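Local coordinates for endoglucanase, glycoside hydrolase family 5 protein (Cytophaga hutchinsonii, PDB 5IHS) that probably hydrolyses internal beta-1,4-glucosidic bonds of cellulose with a TIM-barrel domain of glycoside hydrolase family 5, at residues A[38-43]-A[236-241]; A[88-91]-A[95-98]; A[163-166]-A[170-173]; A[271-276]-A[321-326]. One frame throughout, in Å; residues are numbered along the deposited sequence. Where two conformers were deposited one is given.

The four contacts divide between the two ends of the (beta/alpha)8 barrel. Contact 2 lies at the end of strand 83-89 and contact 3 in the loop and helix after strand 153-156, at the end where family 5 enzymes carry their active site; their centres are about 20 Å apart. Contacts 1 and 4 lie toward the other end, where helices 228-239 and 262-274 finish, with centres about 18 Å apart. These two touch: L238 CD1 packs 3.5 Å from H275 ND1, and Y41 CE1 lies 3.5 Å from H275 O. Contact 2 is about 33 Å from contact 4, centre to centre, on the opposite side of the chain's centre. Along the sequence, contacts 2 and 3 are both nested within the loop that contact 1 closes.

Contact 1: residues A[38-43]-A[236-241]; sequences KGNYMV and KALDMG
G39 and G241 bring the two backbones nearest, their CA atoms 5.9 Å apart, where the type II' turn K38-Y41 meets the Schellman motif that ends helix 228-239. The turn joins strands 35-38 and 41-44 of a beta hairpin set against the TIM barrel, and L238 rests on L244 of barrel strand 244-249. G241 takes a positive phi of 105° and sends its N back to L238 O at 2.9 Å, with a weaker bond to A237 O. N40 makes the link between turn and helix end: its CG stands anti to its own carbonyl carbon (chi1 -63°), which carries the amide across. ND2 donates to L238 O at 3.0 Å, reaching a lone pair in the carbonyl plane, although the acceptor sits 21° out of the amide plane of N40. L238 O thus takes two donors, and ND2 has its stronger partner in I242 O, just past the helix end. Without the amide, as with an alanine here, L238 O and I242 O would probably lose this shared donor, leaving L238 O with G241 N of its own helix end and no hydrogen bond across the contact. Beside the amide nitrogen, L238 CD2 packs 4.0 Å from N40 ND2.

Contact 2: residues A[88-91]-A[95-98]; sequences MGVE and YLEN
The turn that follows barrel strand 83-89 is closed where the carbonyls of G89 and V90 receive the backbone N-H groups of Y95 and L96. Y95 N donates to G89 O at 2.8 Å, tilted 31° from the carbonyl plane. L96 N reaches V90 O at 3.1 Å, in that carbonyl's plane and on a lone pair. V90 O also takes a hydrogen from a water 2.7 Å away, and this water in turn accepts from E97 N. The loop stands at the C-terminal end of the barrel strand, on the side where TIM-barrel enzymes hold their active sites, and leads on to helix 99-116. Its apolar part includes a Met-aromatic contact. The M88 chain bends at its last torsion (chi3 66°), setting CE 3.5 Å from Y95 CG, while SD lies 4.6 Å from the ring centroid; both approach obliquely. Y95 has CG anti to its N (chi1 173°), which carries the hydroxyl end away from the strand, and the ring meets F139 edge-to-face. In the second apolar pair, V90 CG1 packs 3.7 Å from L96 CG, and both residues also touch Y124 of the adjoining strand 119-125.

Contact 3: residues A[163-166]-A[170-173]; sequences QATS and DIKP
D170 keeps CG beside its backbone N (chi1 -62°), which turns the carboxylate back toward S166, while T165 sets OG1 beside its N (chi1 -44°), which leaves CG2 anti to that N and lays the methyl against D170 and I171. OD2 of D170 accepts from S166 N at 3.0 Å, on its anti side and 17° out of the carboxylate plane. S166 is the N-cap of helix 167-185, and its OG takes the N-H of K169. Its carbonyl is held as well: S166 O accepts from I171 N at 2.8 Å, in the carbonyl plane and nearly straight, and from D170 N at 2.9 Å, which comes from above that plane. Alongside these bonds T165 CG2 packs 3.7 Å from D170 CB and 3.8 Å from I171 CG1, its side chain crossing theirs at about a right angle, and I171 CD1 lies 3.5 Å from T165 O. With a leucine in place of D170, S166 N is likely to lose its acceptor here, and the approach to the helix could move. OG thus reaches forward to K169 N and the carboxylate back to S166 N, each as acceptor, and the negative charge near a helix N-terminus is likely to be favoured by the helix dipole.

Contact 4: residues A[271-276]-A[321-326]; sequences FLDAHK and RLKNGP
D273 and K323 meet through a single salt bridge, the one direct touch between 271-276, where helix 262-274 finishes, and 321-326 of helix 311-329; the nearest CA atoms, those of these two residues, are 9.8 Å apart. The side chains come from opposite directions. K323 is extended beyond CG (chi2 -175°, chi3 178°), which lets it span most of the gap, and NZ reaches D273 OD2 at 2.8 Å. It arrives on the syn side of the carboxylate, 20° out of its plane. The last methylenes follow closely: K323 CE is 3.2 Å and CD 3.6 Å from the same oxygen.

Further charged and polar bonds widen the bridge into a network. K323 NZ has a stronger partner in D319, one turn back on its own helix, so the lysine is shared by two carboxylates. D273 OD1 takes R53 and Q51, and R53 also binds N324 OD1, giving the two helices a second, indirect tie. With both D273 oxygens engaged, the carboxylate is probably fixed in rotation and kept ionised.

Within 271-276 the backbone bonds close a helix: K276, at positive phi, sends its N to D273 O at 3.2 Å in a Schellman motif. The two helices flank barrel strand 279-284 in sequence, and R53 belongs to strand 53-57, its neighbour in the sheet, so the network lies at the seam where the first and last strands of the TIM barrel close the ring.

Contact 1: residues A[38-43]-A[236-241]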
loop_
_atom_site.group_PDB
_atom_site.type_symbol
_atom_site.label_atom_id
_atom_site.label_comp_id
_atom_site.label_asym_id
_atom_site.label_seq_id
_atom_site.Cartn_x
_atom_site.Cartn_y
_atom_site.Cartn_z
ATOM N N LYS A 38 -2.564 -16.657 5.657
ATOM C CA LYS A 38 -2.691 -18.108 5.551
ATOM C C LYS A 38 -2.486 -18.478 4.087
ATOM O O LYS A 38 -3.338 -18.167 3.243
ATOM C CB LYS A 38 -4.071 -18.554 6.030
ATOM C CG LYS A 38 -4.399 -20.025 5.820
ATOM C CD LYS A 38 -3.459 -20.937 6.588
ATOM C CE LYS A 38 -3.943 -22.382 6.567
ATOM N NZ LYS A 38 -5.117 -22.563 7.464
ATOM N N GLY A 39 -1.360 -19.127 3.778
ATOM C CA GLY A 39 -1.081 -19.496 2.398
ATOM C C GLY A 39 -1.066 -18.282 1.490
ATOM O O GLY A 39 -0.336 -17.309 1.719
ATOM N N ASN A 40 -1.882 -18.333 0.436
ATOM C CA ASN A 40 -1.959 -17.253 -0.544
ATOM C C ASN A 40 -2.859 -16.105 -0.098
ATOM O O ASN A 40 -3.067 -15.178 -0.890
ATOM C CB ASN A 40 -2.543 -17.751 -1.884
ATOM C CG ASN A 40 -1.702 -18.802 -2.585
ATOM O OD1 ASN A 40 -2.255 -19.788 -3.083
ATOM N ND2 ASN A 40 -0.402 -18.595 -2.670
ATOM N N TYR A 41 -3.408 -16.134 1.123
ATOM C CA TYR A 41 -4.515 -15.254 1.479
ATOM C C TYR A 41 -4.266 -14.437 2.732
ATOM O O TYR A 41 -3.602 -14.870 3.675
ATOM C CB TYR A 41 -5.802 -16.062 1.662
ATOM C CG TYR A 41 -6.224 -16.670 0.350
ATOM C CD1 TYR A 41 -6.893 -15.905 -0.588
ATOM C CD2 TYR A 41 -5.895 -17.978 0.021
ATOM C CE1 TYR A 41 -7.253 -16.419 -1.813
ATOM C CE2 TYR A 41 -6.244 -18.505 -1.205
ATOM C CZ TYR A 41 -6.929 -17.722 -2.121
ATOM O OH TYR A 41 -7.289 -18.232 -3.347
ATOM N N MET A 42 -4.850 -13.251 2.741
ATOM C CA MET A 42 -4.969 -12.460 3.953
ATOM C C MET A 42 -6.312 -12.785 4.592
ATOM O O MET A 42 -7.350 -12.753 3.920
ATOM C CB MET A 42 -4.897 -10.971 3.617
ATOM C CG MET A 42 -4.498 -10.099 4.782
ATOM S SD MET A 42 -4.128 -8.401 4.295
ATOM C CE MET A 42 -5.743 -7.863 3.768
ATOM N N VAL A 43 -6.285 -13.091 5.888
ATOM C CA VAL A 43 -7.458 -13.528 6.633
ATOM C C VAL A 43 -7.611 -12.648 7.865
ATOM O O VAL A 43 -6.675 -11.958 8.287
ATOM C CB VAL A 43 -7.380 -15.022 7.012
ATOM C CG1 VAL A 43 -7.342 -15.876 5.742
ATOM C CG2 VAL A 43 -6.172 -15.301 7.887
ATOM N N LYS A 236 2.609 -17.357 -10.948
ATOM C CA LYS A 236 3.687 -18.284 -10.619
ATOM C C LYS A 236 4.120 -18.144 -9.163
ATOM O O LYS A 236 4.433 -19.138 -8.505
ATOM C CB LYS A 236 4.859 -18.088 -11.588
ATOM C CG LYS A 236 4.545 -18.565 -13.005
ATOM C CD LYS A 236 5.657 -18.269 -13.996
ATOM C CE LYS A 236 5.210 -18.585 -15.422
ATOM N NZ LYS A 236 6.313 -18.520 -16.420
ATOM N N ALA A 237 4.137 -16.922 -8.634
ATOM C CA ALA A 237 4.449 -16.744 -7.218
ATOM C C ALA A 237 3.371 -17.362 -6.328
ATOM O O ALA A 237 3.684 -17.985 -5.306
ATOM C CB ALA A 237 4.629 -15.258 -6.904
ATOM N N LEU A 238 2.094 -17.195 -6.692
ATOM C CA LEU A 238 1.022 -17.834 -5.937
ATOM C C LEU A 238 1.167 -19.349 -5.966
ATOM O O LEU A 238 0.940 -20.028 -4.949
ATOM C CB LEU A 238 -0.329 -17.405 -6.508
ATOM C CG LEU A 238 -0.652 -15.913 -6.439
ATOM C CD1 LEU A 238 -1.956 -15.635 -7.171
ATOM C CD2 LEU A 238 -0.731 -15.429 -5.010
ATOM N N ASP A 239 1.558 -19.900 -7.124
ATOM C CA ASP A 239 1.758 -21.343 -7.239
ATOM C C ASP A 239 2.801 -21.839 -6.251
ATOM O O ASP A 239 2.768 -23.004 -5.826
ATOM C CB ASP A 239 2.256 -21.691 -8.641
ATOM C CG ASP A 239 1.217 -21.489 -9.727
ATOM O OD1 ASP A 239 0.015 -21.311 -9.427
ATOM O OD2 ASP A 239 1.621 -21.540 -10.912
ATOM N N MET A 240 3.767 -20.992 -5.928
ATOM C CA MET A 240 4.868 -21.326 -5.045
ATOM C C MET A 240 4.519 -21.073 -3.581
ATOM O O MET A 240 5.342 -21.357 -2.702
ATOM C CB MET A 240 6.126 -20.538 -5.481
ATOM C CG MET A 240 6.650 -20.839 -6.946
ATOM S SD MET A 240 7.737 -19.607 -7.800
ATOM C CE MET A 240 9.254 -19.889 -6.911
ATOM N N GLY A 241 3.330 -20.526 -3.305
ATOM C CA GLY A 241 2.752 -20.523 -1.970
ATOM C C GLY A 241 2.777 -19.225 -1.188
ATOM O O GLY A 241 2.391 -19.235 -0.009
#

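Contact 2: residues A[88-91]-A[95-98]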
loop_
_atom_site.group_PDB
_atom_site.type_symbol
_atom_site.label_atom_id
_atom_site.label_comp_id
_atom_site.label_asym_id
_atom_site.label_seq_id
_atom_site.Cartn_x
_atom_site.Cartn_y
_atom_site.Cartn_z
ATOM N N MET A 88 5.739 7.438 2.939
ATOM C CA MET A 88 6.729 8.305 3.562
ATOM C C MET A 88 8.009 8.309 2.730
ATOM O O MET A 88 8.728 7.306 2.657
ATOM C CB MET A 88 7.039 7.844 4.980
ATOM C CG MET A 88 7.869 8.884 5.715
ATOM S SD MET A 88 8.444 8.431 7.354
ATOM C CE MET A 88 9.565 7.099 6.940
ATOM N N GLY A 89 8.312 9.446 2.107
ATOM C CA GLY A 89 9.557 9.551 1.367
ATOM C C GLY A 89 10.750 9.422 2.297
ATOM O O GLY A 89 10.733 9.907 3.427
ATOM N N VAL A 90 11.787 8.745 1.814
ATOM C CA VAL A 90 12.968 8.425 2.607
ATOM C C VAL A 90 14.186 9.216 2.115
ATOM O O VAL A 90 14.768 10.000 2.866
ATOM C CB VAL A 90 13.221 6.900 2.612
ATOM C CG1 VAL A 90 14.488 6.547 3.349
ATOM C CG2 VAL A 90 12.023 6.190 3.222
ATOM N N GLU A 91 14.564 9.029 0.849
ATOM C CA GLU A 91 15.581 9.810 0.166
ATOM C C GLU A 91 14.965 11.123 -0.344
ATOM O O GLU A 91 13.760 11.362 -0.219
ATOM C CB GLU A 91 16.171 8.963 -0.975
ATOM C CG GLU A 91 16.777 7.592 -0.530
ATOM C CD GLU A 91 15.801 6.400 -0.542
ATOM O OE1 GLU A 91 15.048 6.194 -1.533
ATOM O OE2 GLU A 91 15.819 5.624 0.444
ATOM N N TYR A 95 12.465 11.424 4.932
ATOM C CA TYR A 95 12.669 11.026 6.322
ATOM C C TYR A 95 14.137 11.069 6.747
ATOM O O TYR A 95 14.439 11.423 7.891
ATOM C CB TYR A 95 12.085 9.624 6.524
ATOM C CG TYR A 95 12.375 9.041 7.884
ATOM C CD1 TYR A 95 11.671 9.481 8.996
ATOM C CD2 TYR A 95 13.351 8.066 8.064
ATOM C CE1 TYR A 95 11.926 8.981 10.258
ATOM C CE2 TYR A 95 13.618 7.562 9.334
ATOM C CZ TYR A 95 12.899 8.031 10.424
ATOM O OH TYR A 95 13.170 7.529 11.676
ATOM N N LEU A 96 15.069 10.657 5.882
ATOM C CA LEU A 96 16.463 10.642 6.326
ATOM C C LEU A 96 16.938 12.040 6.713
ATOM O O LEU A 96 17.682 12.203 7.686
ATOM C CB LEU A 96 17.381 10.028 5.267
ATOM C CG LEU A 96 17.137 8.550 4.948
ATOM C CD1 LEU A 96 18.082 8.091 3.846
ATOM C CD2 LEU A 96 17.270 7.663 6.183
ATOM N N GLU A 97 16.515 13.062 5.970
ATOM C CA GLU A 97 16.915 14.436 6.254
ATOM C C GLU A 97 15.997 15.123 7.253
ATOM O O GLU A 97 16.461 15.976 8.023
ATOM C CB GLU A 97 16.905 15.246 4.959
ATOM C CG GLU A 97 18.022 14.895 4.017
ATOM C CD GLU A 97 19.138 15.905 4.065
ATOM O OE1 GLU A 97 19.533 16.295 5.182
ATOM O OE2 GLU A 97 19.602 16.322 2.983
ATOM N N ASN A 98 14.714 14.783 7.246
ATOM C CA ASN A 98 13.690 15.492 8.016
ATOM C C ASN A 98 12.845 14.477 8.774
ATOM O O ASN A 98 11.646 14.331 8.521
ATOM C CB ASN A 98 12.825 16.325 7.073
ATOM C CG ASN A 98 13.645 17.279 6.235
ATOM O OD1 ASN A 98 13.735 17.140 5.014
ATOM N ND2 ASN A 98 14.260 18.247 6.889
HETATM O O HOH W 1 16.023 12.397 2.908
#

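Contact 3: residues A[163-166]-A[170-173]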
loop_
_atom_site.group_PDB
_atom_site.type_symbol
_atom_site.label_atom_id
_atom_site.label_comp_id
_atom_site.label_asym_id
_atom_site.label_seq_id
_atom_site.Cartn_x
_atom_site.Cartn_y
_atom_site.Cartn_z
ATOM N N GLN A 163 15.838 -2.533 -10.124
ATOM C CA GLN A 163 16.163 -3.729 -10.891
ATOM C C GLN A 163 17.481 -4.351 -10.429
ATOM O O GLN A 163 17.639 -5.578 -10.473
ATOM C CB GLN A 163 16.214 -3.381 -12.373
ATOM C CG GLN A 163 16.266 -4.590 -13.272
ATOM C CD GLN A 163 16.473 -4.217 -14.722
ATOM O OE1 GLN A 163 16.367 -3.045 -15.106
ATOM N NE2 GLN A 163 16.763 -5.213 -15.544
ATOM N N ALA A 164 18.435 -3.528 -9.988
ATOM C CA ALA A 164 19.735 -4.031 -9.563
ATOM C C ALA A 164 19.726 -4.661 -8.175
ATOM O O ALA A 164 20.732 -5.259 -7.783
ATOM C CB ALA A 164 20.754 -2.892 -9.561
ATOM N N THR A 165 18.649 -4.504 -7.408
ATOM C CA THR A 165 18.644 -4.820 -5.981
ATOM C C THR A 165 18.246 -6.282 -5.773
ATOM O O THR A 165 17.079 -6.646 -5.933
ATOM C CB THR A 165 17.684 -3.880 -5.249
ATOM O OG1 THR A 165 17.854 -2.527 -5.700
ATOM C CG2 THR A 165 17.905 -3.954 -3.752
ATOM N N SER A 166 19.218 -7.121 -5.414
ATOM C CA SER A 166 18.998 -8.563 -5.335
ATOM C C SER A 166 18.094 -8.941 -4.162
ATOM O O SER A 166 18.264 -8.436 -3.045
ATOM C CB SER A 166 20.354 -9.257 -5.148
ATOM O OG SER A 166 20.240 -10.568 -4.624
ATOM N N ASP A 170 20.330 -8.478 -0.949
ATOM C CA ASP A 170 20.030 -7.121 -0.483
ATOM C C ASP A 170 18.674 -7.025 0.202
ATOM O O ASP A 170 18.597 -6.577 1.354
ATOM C CB ASP A 170 20.046 -6.121 -1.654
ATOM C CG ASP A 170 21.369 -6.019 -2.329
ATOM O OD1 ASP A 170 22.379 -5.929 -1.610
ATOM O OD2 ASP A 170 21.383 -6.011 -3.584
ATOM N N ILE A 171 17.594 -7.401 -0.486
ATOM C CA ILE A 171 16.260 -7.125 0.034
ATOM C C ILE A 171 15.964 -8.005 1.237
ATOM O O ILE A 171 15.503 -7.524 2.284
ATOM C CB ILE A 171 15.175 -7.314 -1.041
ATOM C CG1 ILE A 171 15.453 -6.509 -2.318
ATOM C CG2 ILE A 171 13.818 -6.956 -0.442
ATOM C CD1 ILE A 171 14.593 -6.921 -3.513
ATOM N N LYS A 172 16.144 -9.319 1.080
ATOM C CA LYS A 172 15.744 -10.237 2.147
ATOM C C LYS A 172 16.494 -9.964 3.441
ATOM O O LYS A 172 15.846 -9.863 4.498
ATOM C CB LYS A 172 15.846 -11.699 1.688
ATOM C CG LYS A 172 15.224 -12.659 2.682
ATOM C CD LYS A 172 15.348 -14.125 2.278
ATOM C CE LYS A 172 14.550 -14.994 3.229
ATOM N NZ LYS A 172 14.974 -16.398 3.236
ATOM N N PRO A 173 17.830 -9.832 3.445
ATOM C CA PRO A 173 18.516 -9.527 4.714
ATOM C C PRO A 173 18.084 -8.201 5.318
ATOM O O PRO A 173 17.923 -8.105 6.543
ATOM C CB PRO A 173 20.005 -9.552 4.333
ATOM C CG PRO A 173 20.073 -10.335 3.090
ATOM C CD PRO A 173 18.792 -10.095 2.357
#

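Contact 4: residues A[271-276]-A[321-326]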
loop_
_atom_site.group_PDB
_atom_site.type_symbol
_atom_site.label_atom_id
_atom_site.label_comp_id
_atom_site.label_asym_id
_atom_site.label_seq_id
_atom_site.Cartn_x
_atom_site.Cartn_y
_atom_site.Cartn_z
ATOM N N PHE A 271 -8.279 -10.144 -12.281
ATOM C CA PHE A 271 -7.276 -11.050 -11.722
ATOM C C PHE A 271 -7.147 -10.884 -10.212
ATOM O O PHE A 271 -7.126 -11.869 -9.462
ATOM C CB PHE A 271 -5.942 -10.773 -12.415
ATOM C CG PHE A 271 -4.780 -11.532 -11.843
ATOM C CD1 PHE A 271 -4.559 -12.854 -12.187
ATOM C CD2 PHE A 271 -3.885 -10.911 -10.979
ATOM C CE1 PHE A 271 -3.482 -13.553 -11.661
ATOM C CE2 PHE A 271 -2.809 -11.606 -10.455
ATOM C CZ PHE A 271 -2.610 -12.924 -10.802
ATOM N N LEU A 272 -7.047 -9.637 -9.748
ATOM C CA LEU A 272 -6.859 -9.398 -8.323
ATOM C C LEU A 272 -8.061 -9.885 -7.525
ATOM O O LEU A 272 -7.903 -10.517 -6.474
ATOM C CB LEU A 272 -6.593 -7.918 -8.056
ATOM C CG LEU A 272 -5.355 -7.358 -8.769
ATOM C CD1 LEU A 272 -5.306 -5.848 -8.638
ATOM C CD2 LEU A 272 -4.070 -7.997 -8.237
ATOM N N ASP A 273 -9.272 -9.631 -8.020
ATOM C CA ASP A 273 -10.461 -10.103 -7.319
ATOM C C ASP A 273 -10.531 -11.626 -7.318
ATOM O O ASP A 273 -10.951 -12.230 -6.323
ATOM C CB ASP A 273 -11.713 -9.509 -7.960
ATOM C CG ASP A 273 -11.908 -8.031 -7.637
ATOM O OD1 ASP A 273 -11.277 -7.495 -6.693
ATOM O OD2 ASP A 273 -12.750 -7.416 -8.336
ATOM N N ALA A 274 -10.136 -12.264 -8.424
ATOM C CA ALA A 274 -10.177 -13.722 -8.486
ATOM C C ALA A 274 -9.302 -14.353 -7.412
ATOM O O ALA A 274 -9.610 -15.449 -6.928
ATOM C CB ALA A 274 -9.733 -14.200 -9.869
ATOM N N HIS A 275 -8.215 -13.679 -7.037
ATOM C CA HIS A 275 -7.243 -14.171 -6.066
ATOM C C HIS A 275 -7.335 -13.459 -4.725
ATOM O O HIS A 275 -6.500 -13.689 -3.851
ATOM C CB HIS A 275 -5.835 -14.069 -6.650
ATOM C CG HIS A 275 -5.651 -14.951 -7.833
ATOM N ND1 HIS A 275 -5.399 -16.302 -7.704
ATOM C CD2 HIS A 275 -5.794 -14.715 -9.157
ATOM C CE1 HIS A 275 -5.333 -16.845 -8.906
ATOM N NE2 HIS A 275 -5.568 -15.906 -9.804
ATOM N N LYS A 276 -8.341 -12.608 -4.546
ATOM C CA LYS A 276 -8.547 -11.876 -3.300
ATOM C C LYS A 276 -7.289 -11.110 -2.876
ATOM O O LYS A 276 -6.929 -11.070 -1.694
ATOM C CB LYS A 276 -9.056 -12.803 -2.191
ATOM C CG LYS A 276 -10.337 -13.521 -2.583
ATOM C CD LYS A 276 -10.778 -14.509 -1.535
ATOM C CE LYS A 276 -12.068 -15.238 -1.919
ATOM N NZ LYS A 276 -12.245 -15.518 -3.364
ATOM N N ARG A 321 -16.216 2.319 -4.869
ATOM C CA ARG A 321 -17.595 2.449 -4.416
ATOM C C ARG A 321 -18.392 1.196 -4.753
ATOM O O ARG A 321 -19.194 0.720 -3.943
ATOM C CB ARG A 321 -18.207 3.708 -5.033
ATOM C CG ARG A 321 -17.692 4.979 -4.362
ATOM C CD ARG A 321 -18.004 6.267 -5.119
ATOM N NE ARG A 321 -19.416 6.590 -5.251
ATOM C CZ ARG A 321 -20.129 7.251 -4.347
ATOM N NH1 ARG A 321 -19.599 7.633 -3.190
ATOM N NH2 ARG A 321 -21.399 7.521 -4.604
ATOM N N LEU A 322 -18.174 0.645 -5.940
ATOM C CA LEU A 322 -18.893 -0.536 -6.380
ATOM C C LEU A 322 -18.545 -1.751 -5.537
ATOM O O LEU A 322 -19.435 -2.517 -5.149
ATOM C CB LEU A 322 -18.522 -0.796 -7.833
ATOM C CG LEU A 322 -19.076 -2.060 -8.454
ATOM C CD1 LEU A 322 -20.570 -1.914 -8.614
ATOM C CD2 LEU A 322 -18.408 -2.318 -9.791
ATOM N N LYS A 323 -17.263 -1.963 -5.260
ATOM C CA LYS A 323 -16.828 -3.198 -4.626
ATOM C C LYS A 323 -16.788 -3.120 -3.116
ATOM O O LYS A 323 -17.096 -4.111 -2.444
ATOM C CB LYS A 323 -15.472 -3.596 -5.175
ATOM C CG LYS A 323 -15.621 -3.912 -6.638
ATOM C CD LYS A 323 -14.371 -4.424 -7.232
ATOM C CE LYS A 323 -14.556 -4.791 -8.681
ATOM N NZ LYS A 323 -13.218 -4.847 -9.291
ATOM N N ASN A 324 -16.402 -1.974 -2.565
ATOM C CA ASN A 324 -16.391 -1.842 -1.117
ATOM C C ASN A 324 -17.713 -1.338 -0.554
ATOM O O ASN A 324 -17.971 -1.520 0.641
ATOM C CB ASN A 324 -15.285 -0.890 -0.666
ATOM C CG ASN A 324 -13.897 -1.484 -0.779
ATOM O OD1 ASN A 324 -13.711 -2.682 -1.060
ATOM N ND2 ASN A 324 -12.908 -0.646 -0.532
ATOM N N GLY A 325 -18.556 -0.706 -1.368
ATOM C CA GLY A 325 -19.841 -0.244 -0.893
ATOM C C GLY A 325 -20.615 -1.308 -0.134
ATOM O O GLY A 325 -21.136 -1.058 0.962
ATOM N N PRO A 326 -20.718 -2.516 -0.700
ATOM C CA PRO A 326 -21.464 -3.581 0.000
ATOM C C PRO A 326 -20.837 -4.007 1.321
ATOM O O PRO A 326 -21.547 -4.476 2.222
ATOM C CB PRO A 326 -21.484 -4.722 -1.024
ATOM C CG PRO A 326 -21.371 -4.027 -2.364
ATOM C CD PRO A 326 -20.446 -2.861 -2.109
#